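Local coordinates for protein ferritin (Mycoplasma penetrans, PDB 7DIE) that probably oxidises and stores iron as a 24-subunit ferritin cage, with Fe(III) ions bound at several sites, at residues D144-Y148 against I162-K166; Y30-A34 against F49-S54; H19-E23 against K104-V109. All blocks are in the same frame, centred on the assembly; numbering follows the deposited sequence.

From the N terminus, helix 10-39 contributes first H19-E23 to contact 3 and then Y30-A34 to contact 2. Contact 2 closes early, across the turn into helix 43-70, with 14 residues between its segments. Contact 3 waits until helix 91-118 and spans 80 residues, so contact 2 falls wholly within its loop; the two centres lie about 16 Å apart. Contact 1 comes later, in series with both, where the chain turns after helix 122-150 and lays the short helix 156-164 against the end of the bundle. Contacts 1 and 2 also touch, through a probable hydrogen bond from K51 NZ to K166 O (3.1 Å).

Contact 1 of 3, residues D144-Y148 against I162-K166; sequences DVWTY and IVGKK. With FE (Fe (III) ion), chain N.
D144 OD1 is a shared polar point beside K166, whose NZ lies near D144 CB: the iron(III) ion sits 1.9 Å from D144 OD1, and the same oxygen is hydrogen-bonded to NZ of K38 in a second subunit. Two waters also bind the metal, and T147 OG1 holds one of them, water 1, at 2.9 Å, so a second side chain of the same helix steadies the site through its solvent ligand. D144 OD2 is 4.3 Å from K166 NZ, too long for a salt bridge. In the conformer given here, K166 NZ is salt-bridged to E141 instead; bends beyond CD turn it back toward D144 CB and V145 CG2, while K166 CD packs 3.9 Å from V145 CG2.

Farther along, Y148 is sandwiched. I162 lies across one face, with its CG2 4.0 Å from the ring centroid of Y148 and 28° off the normal, a CH-pi contact. I162 CG1, anti to the backbone N (chi1 -168°), lies over the ring near CE2 and CZ, and the extended chi2 carries CD1 on to Y148 CE1, 3.8 Å away. Against the opposite face stands D144 O, 3.2 Å above the middle of the Y148 ring, while it also accepts the helical bond from Y148 N. V163 CG2 and K166 CD approach the ring edge. There V145 and V163 cross at about a right angle, V145 CG1 lying 3.9 Å from V163 CG2, and F48 of helix 43-70 touches both.

I157 and N161 of the second subunit continue the packing around Y148 and I162. A short fifth helix at the end of the four-helix bundle, here packed against the iron-bearing end of helix 122-150, is the hallmark of 24-subunit ferritins.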
loop_
_atom_site.group_PDB
_atom_site.type_symbol
_atom_site.label_atom_id
_atom_site.label_comp_id
_atom_site.label_asym_id
_atom_site.label_seq_id
_atom_site.Cartn_x
_atom_site.Cartn_y
_atom_site.Cartn_z
ATOM N N ASP A 144 -46.400 3.211 -10.537
ATOM C CA ASP A 144 -45.613 3.423 -11.753
ATOM C C ASP A 144 -45.734 2.230 -12.699
ATOM O O ASP A 144 -45.915 2.401 -13.913
ATOM C CB ASP A 144 -44.144 3.683 -11.400
ATOM C CG ASP A 144 -43.908 5.076 -10.819
ATOM O OD1 ASP A 144 -44.846 5.896 -10.784
ATOM O OD2 ASP A 144 -42.782 5.345 -10.366
ATOM N N VAL A 145 -45.634 1.010 -12.162
ATOM C CA VAL A 145 -45.728 -0.180 -13.008
ATOM C C VAL A 145 -47.151 -0.352 -13.541
ATOM O O VAL A 145 -47.351 -0.770 -14.685
ATOM C CB VAL A 145 -45.243 -1.425 -12.241
ATOM C CG1 VAL A 145 -45.351 -2.676 -13.111
ATOM C CG2 VAL A 145 -43.792 -1.225 -11.791
ATOM N N TRP A 146 -48.157 -0.027 -12.732
ATOM C CA TRP A 146 -49.527 0.010 -13.245
ATOM C C TRP A 146 -49.634 0.948 -14.449
ATOM O O TRP A 146 -50.226 0.596 -15.481
ATOM C CB TRP A 146 -50.485 0.434 -12.119
ATOM C CG TRP A 146 -51.949 0.337 -12.481
ATOM C CD1 TRP A 146 -52.810 -0.678 -12.165
ATOM C CD2 TRP A 146 -52.717 1.306 -13.218
ATOM N NE1 TRP A 146 -54.071 -0.401 -12.664
ATOM C CE2 TRP A 146 -54.037 0.807 -13.317
ATOM C CE3 TRP A 146 -52.417 2.545 -13.802
ATOM C CZ2 TRP A 146 -55.051 1.500 -13.987
ATOM C CZ3 TRP A 146 -53.427 3.236 -14.472
ATOM C CH2 TRP A 146 -54.724 2.709 -14.559
ATOM N N THR A 147 -49.052 2.145 -14.337
ATOM C CA THR A 147 -49.050 3.093 -15.450
ATOM C C THR A 147 -48.397 2.496 -16.690
ATOM O O THR A 147 -48.925 2.630 -17.802
ATOM C CB THR A 147 -48.329 4.384 -15.047
ATOM O OG1 THR A 147 -49.059 5.037 -14.002
ATOM C CG2 THR A 147 -48.221 5.334 -16.239
ATOM N N TYR A 148 -47.247 1.833 -16.527
ATOM C CA TYR A 148 -46.573 1.267 -17.698
ATOM C C TYR A 148 -47.455 0.240 -18.391
ATOM O O TYR A 148 -47.597 0.258 -19.617
ATOM C CB TYR A 148 -45.245 0.607 -17.322
ATOM C CG TYR A 148 -44.262 1.506 -16.610
ATOM C CD1 TYR A 148 -44.237 2.863 -16.855
ATOM C CD2 TYR A 148 -43.371 0.978 -15.676
ATOM C CE1 TYR A 148 -43.344 3.683 -16.204
ATOM C CE2 TYR A 148 -42.475 1.794 -15.016
ATOM C CZ TYR A 148 -42.466 3.141 -15.290
ATOM O OH TYR A 148 -41.581 3.962 -14.638
ATOM N N ILE A 162 -38.826 -1.576 -19.297
ATOM C CA ILE A 162 -38.859 -0.464 -18.345
ATOM C C ILE A 162 -38.963 -0.980 -16.909
ATOM O O ILE A 162 -38.362 -0.413 -15.988
ATOM C CB ILE A 162 -39.986 0.535 -18.689
ATOM C CG1 ILE A 162 -39.813 1.825 -17.873
ATOM C CG2 ILE A 162 -41.367 -0.056 -18.452
ATOM C CD1 ILE A 162 -40.391 3.042 -18.543
ATOM N N VAL A 163 -39.693 -2.072 -16.692
ATOM C CA VAL A 163 -39.769 -2.633 -15.344
ATOM C C VAL A 163 -38.410 -3.172 -14.921
ATOM O O VAL A 163 -38.040 -3.083 -13.742
ATOM C CB VAL A 163 -40.864 -3.711 -15.271
ATOM C CG1 VAL A 163 -40.816 -4.435 -13.907
ATOM C CG2 VAL A 163 -42.241 -3.068 -15.497
ATOM N N GLY A 164 -37.631 -3.703 -15.873
ATOM C CA GLY A 164 -36.294 -4.172 -15.554
ATOM C C GLY A 164 -35.414 -3.083 -14.972
ATOM O O GLY A 164 -34.502 -3.364 -14.195
ATOM N N LYS A 165 -35.688 -1.829 -15.314
ATOM C CA LYS A 165 -34.893 -0.720 -14.797
ATOM C C LYS A 165 -35.229 -0.361 -13.352
ATOM O O LYS A 165 -34.527 0.464 -12.760
ATOM C CB LYS A 165 -35.045 0.480 -15.736
ATOM C CG LYS A 165 -34.325 0.207 -17.049
ATOM C CD LYS A 165 -34.751 1.091 -18.212
ATOM C CE LYS A 165 -33.662 1.089 -19.289
ATOM N NZ LYS A 165 -34.195 1.102 -20.683
ATOM N N LYS A 166 -36.258 -0.969 -12.765
ATOM C CA LYS A 166 -36.568 -0.787 -11.354
ATOM C C LYS A 166 -35.984 -1.886 -10.480
ATOM O O LYS A 166 -36.189 -1.868 -9.262
ATOM C CB LYS A 166 -38.086 -0.717 -11.146
ATOM C CG LYS A 166 -38.796 0.269 -12.063
ATOM C CD LYS A 166 -40.270 0.382 -11.710
ATOM C CE LYS A 166 -40.554 1.607 -10.854
ATOM N NZ LYS A 166 -41.582 1.294 -9.828
HETATM FE FE FE N . -45.396 7.391 -11.766
HETATM O O HOH W 1 -47.523 6.840 -12.409
HETATM O O HOH W 2 -44.406 7.585 -13.363
#

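Contact 2 of 3, residues Y30-A34 against F49-S54; sequences YFHLA and FVKMGS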
loop_
_atom_site.group_PDB
_atom_site.type_symbol
_atom_site.label_atom_id
_atom_site.label_comp_id
_atom_site.label_asym_id
_atom_site.label_seq_id
_atom_site.Cartn_x
_atom_site.Cartn_y
_atom_site.Cartn_z
ATOM N N TYR A 30 -48.064 -10.490 -3.375
ATOM C CA TYR A 30 -47.006 -10.185 -4.343
ATOM C C TYR A 30 -46.239 -11.440 -4.751
ATOM O O TYR A 30 -45.849 -11.583 -5.919
ATOM C CB TYR A 30 -46.053 -9.111 -3.782
ATOM C CG TYR A 30 -46.757 -7.793 -3.507
ATOM C CD1 TYR A 30 -47.949 -7.480 -4.158
ATOM C CD2 TYR A 30 -46.257 -6.876 -2.572
ATOM C CE1 TYR A 30 -48.626 -6.282 -3.900
ATOM C CE2 TYR A 30 -46.925 -5.670 -2.308
ATOM C CZ TYR A 30 -48.118 -5.388 -2.981
ATOM O OH TYR A 30 -48.812 -4.218 -2.744
ATOM N N PHE A 31 -46.007 -12.366 -3.820
ATOM C CA PHE A 31 -45.343 -13.601 -4.232
ATOM C C PHE A 31 -46.247 -14.418 -5.150
ATOM O O PHE A 31 -45.771 -15.042 -6.104
ATOM C CB PHE A 31 -44.911 -14.408 -3.002
ATOM C CG PHE A 31 -43.781 -13.764 -2.233
ATOM C CD1 PHE A 31 -42.596 -13.422 -2.876
ATOM C CD2 PHE A 31 -43.916 -13.477 -0.884
ATOM C CE1 PHE A 31 -41.546 -12.824 -2.183
ATOM C CE2 PHE A 31 -42.882 -12.872 -0.181
ATOM C CZ PHE A 31 -41.686 -12.546 -0.837
ATOM N N HIS A 32 -47.556 -14.437 -4.874
ATOM C CA HIS A 32 -48.498 -15.050 -5.811
ATOM C C HIS A 32 -48.431 -14.367 -7.177
ATOM O O HIS A 32 -48.284 -15.030 -8.218
ATOM C CB HIS A 32 -49.920 -14.982 -5.233
ATOM C CG HIS A 32 -50.989 -15.377 -6.205
ATOM N ND1 HIS A 32 -51.155 -16.675 -6.654
ATOM C CD2 HIS A 32 -51.945 -14.641 -6.822
ATOM C CE1 HIS A 32 -52.165 -16.715 -7.506
ATOM N NE2 HIS A 32 -52.669 -15.500 -7.616
ATOM N N LEU A 33 -48.511 -13.034 -7.185
ATOM C CA LEU A 33 -48.494 -12.280 -8.436
ATOM C C LEU A 33 -47.171 -12.438 -9.174
ATOM O O LEU A 33 -47.131 -12.325 -10.403
ATOM C CB LEU A 33 -48.779 -10.809 -8.147
ATOM C CG LEU A 33 -50.207 -10.516 -7.664
ATOM C CD1 LEU A 33 -50.463 -9.011 -7.622
ATOM C CD2 LEU A 33 -51.248 -11.228 -8.527
ATOM N N ALA A 34 -46.075 -12.686 -8.452
ATOM C CA ALA A 34 -44.820 -12.987 -9.137
ATOM C C ALA A 34 -44.959 -14.242 -9.995
ATOM O O ALA A 34 -44.561 -14.254 -11.161
ATOM C CB ALA A 34 -43.684 -13.142 -8.122
ATOM N N PHE A 49 -42.250 -8.136 -8.397
ATOM C CA PHE A 49 -43.123 -8.557 -7.308
ATOM C C PHE A 49 -42.343 -9.303 -6.239
ATOM O O PHE A 49 -42.646 -9.177 -5.049
ATOM C CB PHE A 49 -44.276 -9.398 -7.847
ATOM C CG PHE A 49 -45.401 -8.566 -8.373
ATOM C CD1 PHE A 49 -46.074 -7.680 -7.533
ATOM C CD2 PHE A 49 -45.762 -8.626 -9.710
ATOM C CE1 PHE A 49 -47.105 -6.886 -8.025
ATOM C CE2 PHE A 49 -46.798 -7.838 -10.211
ATOM C CZ PHE A 49 -47.468 -6.965 -9.365
ATOM N N VAL A 50 -41.325 -10.072 -6.631
ATOM C CA VAL A 50 -40.501 -10.719 -5.610
ATOM C C VAL A 50 -39.811 -9.665 -4.755
ATOM O O VAL A 50 -39.720 -9.797 -3.526
ATOM C CB VAL A 50 -39.482 -11.678 -6.255
ATOM C CG1 VAL A 50 -38.498 -12.160 -5.197
ATOM C CG2 VAL A 50 -40.199 -12.874 -6.876
ATOM N N LYS A 51 -39.310 -8.608 -5.393
ATOM C CA LYS A 51 -38.662 -7.535 -4.647
ATOM C C LYS A 51 -39.642 -6.863 -3.695
ATOM O O LYS A 51 -39.309 -6.605 -2.533
ATOM C CB LYS A 51 -38.069 -6.516 -5.610
ATOM C CG LYS A 51 -37.416 -5.305 -4.918
ATOM C CD LYS A 51 -37.081 -4.208 -5.924
ATOM C CE LYS A 51 -36.768 -2.881 -5.223
ATOM N NZ LYS A 51 -36.264 -1.824 -6.172
ATOM N N MET A 52 -40.864 -6.594 -4.164
ATOM C CA MET A 52 -41.848 -5.930 -3.309
ATOM C C MET A 52 -42.208 -6.803 -2.112
ATOM O O MET A 52 -42.279 -6.321 -0.976
ATOM C CB MET A 52 -43.110 -5.582 -4.110
ATOM C CG MET A 52 -42.923 -4.560 -5.225
ATOM S SD MET A 52 -42.295 -2.973 -4.668
ATOM C CE MET A 52 -43.653 -2.364 -3.675
ATOM N N GLY A 53 -42.456 -8.095 -2.350
ATOM C CA GLY A 53 -42.791 -8.982 -1.246
ATOM C C GLY A 53 -41.638 -9.152 -0.274
ATOM O O GLY A 53 -41.840 -9.191 0.944
ATOM N N SER A 54 -40.411 -9.263 -0.796
ATOM C CA SER A 54 -39.258 -9.383 0.094
ATOM C C SER A 54 -39.084 -8.123 0.930
ATOM O O SER A 54 -38.722 -8.202 2.112
ATOM C CB SER A 54 -37.990 -9.673 -0.712
ATOM O OG SER A 54 -38.159 -10.880 -1.444
#
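This is apolar helix-helix packing between the first two helices of the ferritin four-helix bundle, 10-39 and 43-70, reaching from the bundle interior out to a subunit interface. The short segments run nearly antiparallel, at 166°, with axes only 8.0 Å apart. F49 contributes the largest share. Its CG lies beside the backbone N, anti to the carbonyl carbon (chi1 -83°), and this swings the ring under L33, whose CB stands 3.9 Å from the F49 centroid and just 5° off the normal. L33 CD1 covers the far rim, and Y30 meets the CD1-CE1 rim obliquely, Y30 CD1 reaching F49 CD1 at 3.9 Å. Y30 CD2 rests on CB of M52, a residue close to D138 and E141 of the iron sites, while the phenol runs on to a hydrogen bond with E102.

G53 lets F31 come right down on the backbone: F31 CZ is 3.4 Å from G53 C, and G53 CA lies over the ring face as a CH-pi donor. S54 OG sits at the edge of that ring, in its plane. The hydroxyl gives its hydrogen bond to V50 O (2.8 Å), which S54 N grips from the opposite face of the carbonyl plane. Y20 of a neighbouring subunit packs on F31.

No hydrogen bond crosses between the segments; the pairing rests on shape and apolar burial, and the serine hydroxyl is satisfied within its own helix.

Contact 3 of 3, residues H19-E23 against K104-V109; sequences HYNVE and KVRESV
H19 lays its imidazole obliquely against V109, with H19 CE1 3.3 Å from V109 CG2, and pushes one ring edge toward S108. The helices involved are the first and third of the ferritin four-helix bundle, 10-39 and 91-118, which run nearly antiparallel here with their axes 9.7 Å apart. The ring reaches across because H19 CG is anti to the backbone N (chi1 -176°), pointing the imidazole over to the facing helix. H19 ND1 and S108 OG then meet in an almost straight hydrogen bond of 2.9 Å (167°), in which either may be the donor.

The other nitrogen turns back to its own helix. H19 NE2 donates to E23 OE2 one turn on, at 2.7 Å, but the bond is bent to 134°: the oxygen is met from above the carboxylate plane and is itself tilted out of the imidazole plane. Held at both nitrogens, the ring has little freedom to flip. E23 OE2 also accepts from ND1 of H60, an iron ligand, and E23 OE1 is salt-bridged to K56. E23, its side chain about 7 Å from a bound iron, is through that bond to H60 a second-shell residue, probably helping to orient the ligand, while H19 in turn helps to place E23.

Aliphatic groups fill in around these polar bonds. V105 CG1 presses on the E23 carboxylate, 3.4 Å from E23 OE1, crossing it at about a right angle. Next to E23, V22 packs its CG1 on the backbone of the facing helix, 3.9 Å from V105 CA, and its CG2 alongside S108 OG. S108 CB, for its part, lies in the H19 ring plane at the ring edge, 3.3 Å from H19 ND1.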
loop_
_atom_site.group_PDB
_atom_site.type_symbol
_atom_site.label_atom_id
_atom_site.label_comp_id
_atom_site.label_asym_id
_atom_site.label_seq_id
_atom_site.Cartn_x
_atom_site.Cartn_y
_atom_site.Cartn_z
ATOM N N HIS A 19 -52.027 -4.434 11.415
ATOM C CA HIS A 19 -51.269 -3.885 10.301
ATOM C C HIS A 19 -50.157 -4.840 9.857
ATOM O O HIS A 19 -49.855 -4.932 8.659
ATOM C CB HIS A 19 -50.685 -2.525 10.643
ATOM C CG HIS A 19 -49.984 -1.929 9.474
ATOM N ND1 HIS A 19 -50.655 -1.584 8.318
ATOM C CD2 HIS A 19 -48.668 -1.754 9.218
ATOM C CE1 HIS A 19 -49.782 -1.173 7.419
ATOM N NE2 HIS A 19 -48.571 -1.264 7.941
ATOM N N TYR A 20 -49.533 -5.559 10.795
ATOM C CA TYR A 20 -48.601 -6.616 10.387
ATOM C C TYR A 20 -49.281 -7.590 9.431
ATOM O O TYR A 20 -48.721 -7.958 8.386
ATOM C CB TYR A 20 -48.058 -7.353 11.618
ATOM C CG TYR A 20 -47.018 -8.434 11.295
ATOM C CD1 TYR A 20 -47.401 -9.664 10.791
ATOM C CD2 TYR A 20 -45.668 -8.219 11.538
ATOM C CE1 TYR A 20 -46.468 -10.651 10.495
ATOM C CE2 TYR A 20 -44.716 -9.210 11.265
ATOM C CZ TYR A 20 -45.128 -10.427 10.743
ATOM O OH TYR A 20 -44.212 -11.429 10.447
ATOM N N ASN A 21 -50.499 -8.027 9.774
ATOM C CA ASN A 21 -51.213 -8.950 8.894
ATOM C C ASN A 21 -51.495 -8.322 7.535
ATOM O O ASN A 21 -51.535 -9.027 6.527
ATOM C CB ASN A 21 -52.526 -9.409 9.548
ATOM C CG ASN A 21 -52.309 -10.459 10.620
ATOM O OD1 ASN A 21 -52.338 -11.658 10.340
ATOM N ND2 ASN A 21 -52.068 -10.017 11.853
ATOM N N VAL A 22 -51.722 -7.008 7.488
ATOM C CA VAL A 22 -51.992 -6.357 6.207
ATOM C C VAL A 22 -50.723 -6.284 5.362
ATOM O O VAL A 22 -50.761 -6.501 4.137
ATOM C CB VAL A 22 -52.609 -4.966 6.435
ATOM C CG1 VAL A 22 -52.698 -4.196 5.114
ATOM C CG2 VAL A 22 -54.004 -5.105 7.077
ATOM N N GLU A 23 -49.575 -5.986 5.987
ATOM C CA GLU A 23 -48.316 -6.017 5.225
ATOM C C GLU A 23 -47.991 -7.430 4.744
ATOM O O GLU A 23 -47.470 -7.616 3.634
ATOM C CB GLU A 23 -47.160 -5.483 6.077
ATOM C CG GLU A 23 -47.361 -4.049 6.602
ATOM C CD GLU A 23 -46.866 -2.988 5.625
ATOM O OE1 GLU A 23 -46.694 -3.299 4.420
ATOM O OE2 GLU A 23 -46.643 -1.841 6.071
ATOM N N LYS A 104 -54.568 -0.455 0.035
ATOM C CA LYS A 104 -55.090 -0.849 1.341
ATOM C C LYS A 104 -54.011 -0.849 2.417
ATOM O O LYS A 104 -54.312 -0.543 3.578
ATOM C CB LYS A 104 -55.749 -2.227 1.283
ATOM C CG LYS A 104 -57.021 -2.268 0.444
ATOM C CD LYS A 104 -57.558 -3.697 0.328
ATOM C CE LYS A 104 -58.824 -3.767 -0.535
ATOM N NZ LYS A 104 -59.937 -2.894 -0.038
ATOM N N VAL A 105 -52.770 -1.221 2.074
ATOM C CA VAL A 105 -51.678 -1.081 3.037
ATOM C C VAL A 105 -51.586 0.361 3.510
ATOM O O VAL A 105 -51.488 0.639 4.709
ATOM C CB VAL A 105 -50.335 -1.531 2.423
ATOM C CG1 VAL A 105 -49.202 -1.262 3.418
ATOM C CG2 VAL A 105 -50.359 -2.973 2.034
ATOM N N ARG A 106 -51.587 1.299 2.560
ATOM C CA ARG A 106 -51.470 2.713 2.891
ATOM C C ARG A 106 -52.631 3.172 3.775
ATOM O O ARG A 106 -52.439 3.937 4.731
ATOM C CB ARG A 106 -51.401 3.519 1.592
ATOM C CG ARG A 106 -51.401 5.039 1.772
ATOM C CD ARG A 106 -51.175 5.703 0.417
ATOM N NE ARG A 106 -51.209 7.165 0.470
ATOM C CZ ARG A 106 -52.174 7.909 -0.060
ATOM N NH1 ARG A 106 -53.199 7.319 -0.673
ATOM N NH2 ARG A 106 -52.119 9.235 0.026
ATOM N N GLU A 107 -53.846 2.695 3.496
ATOM C CA GLU A 107 -54.970 3.097 4.353
ATOM C C GLU A 107 -54.844 2.506 5.751
ATOM O O GLU A 107 -55.189 3.163 6.743
ATOM C CB GLU A 107 -56.299 2.705 3.708
ATOM C CG GLU A 107 -56.674 3.647 2.558
ATOM C CD GLU A 107 -56.461 5.141 2.892
ATOM O OE1 GLU A 107 -55.576 5.799 2.253
ATOM O OE2 GLU A 107 -57.194 5.645 3.784
ATOM N N SER A 108 -54.354 1.266 5.851
ATOM C CA SER A 108 -54.063 0.672 7.155
ATOM C C SER A 108 -53.047 1.502 7.942
ATOM O O SER A 108 -53.258 1.802 9.125
ATOM C CB SER A 108 -53.569 -0.765 6.971
ATOM O OG SER A 108 -53.506 -1.414 8.218
ATOM N N VAL A 109 -51.923 1.867 7.312
ATOM C CA VAL A 109 -50.959 2.750 7.973
ATOM C C VAL A 109 -51.658 3.988 8.530
ATOM O O VAL A 109 -51.466 4.369 9.692
ATOM C CB VAL A 109 -49.830 3.150 7.003
ATOM C CG1 VAL A 109 -48.974 4.269 7.619
ATOM C CG2 VAL A 109 -48.967 1.933 6.657
#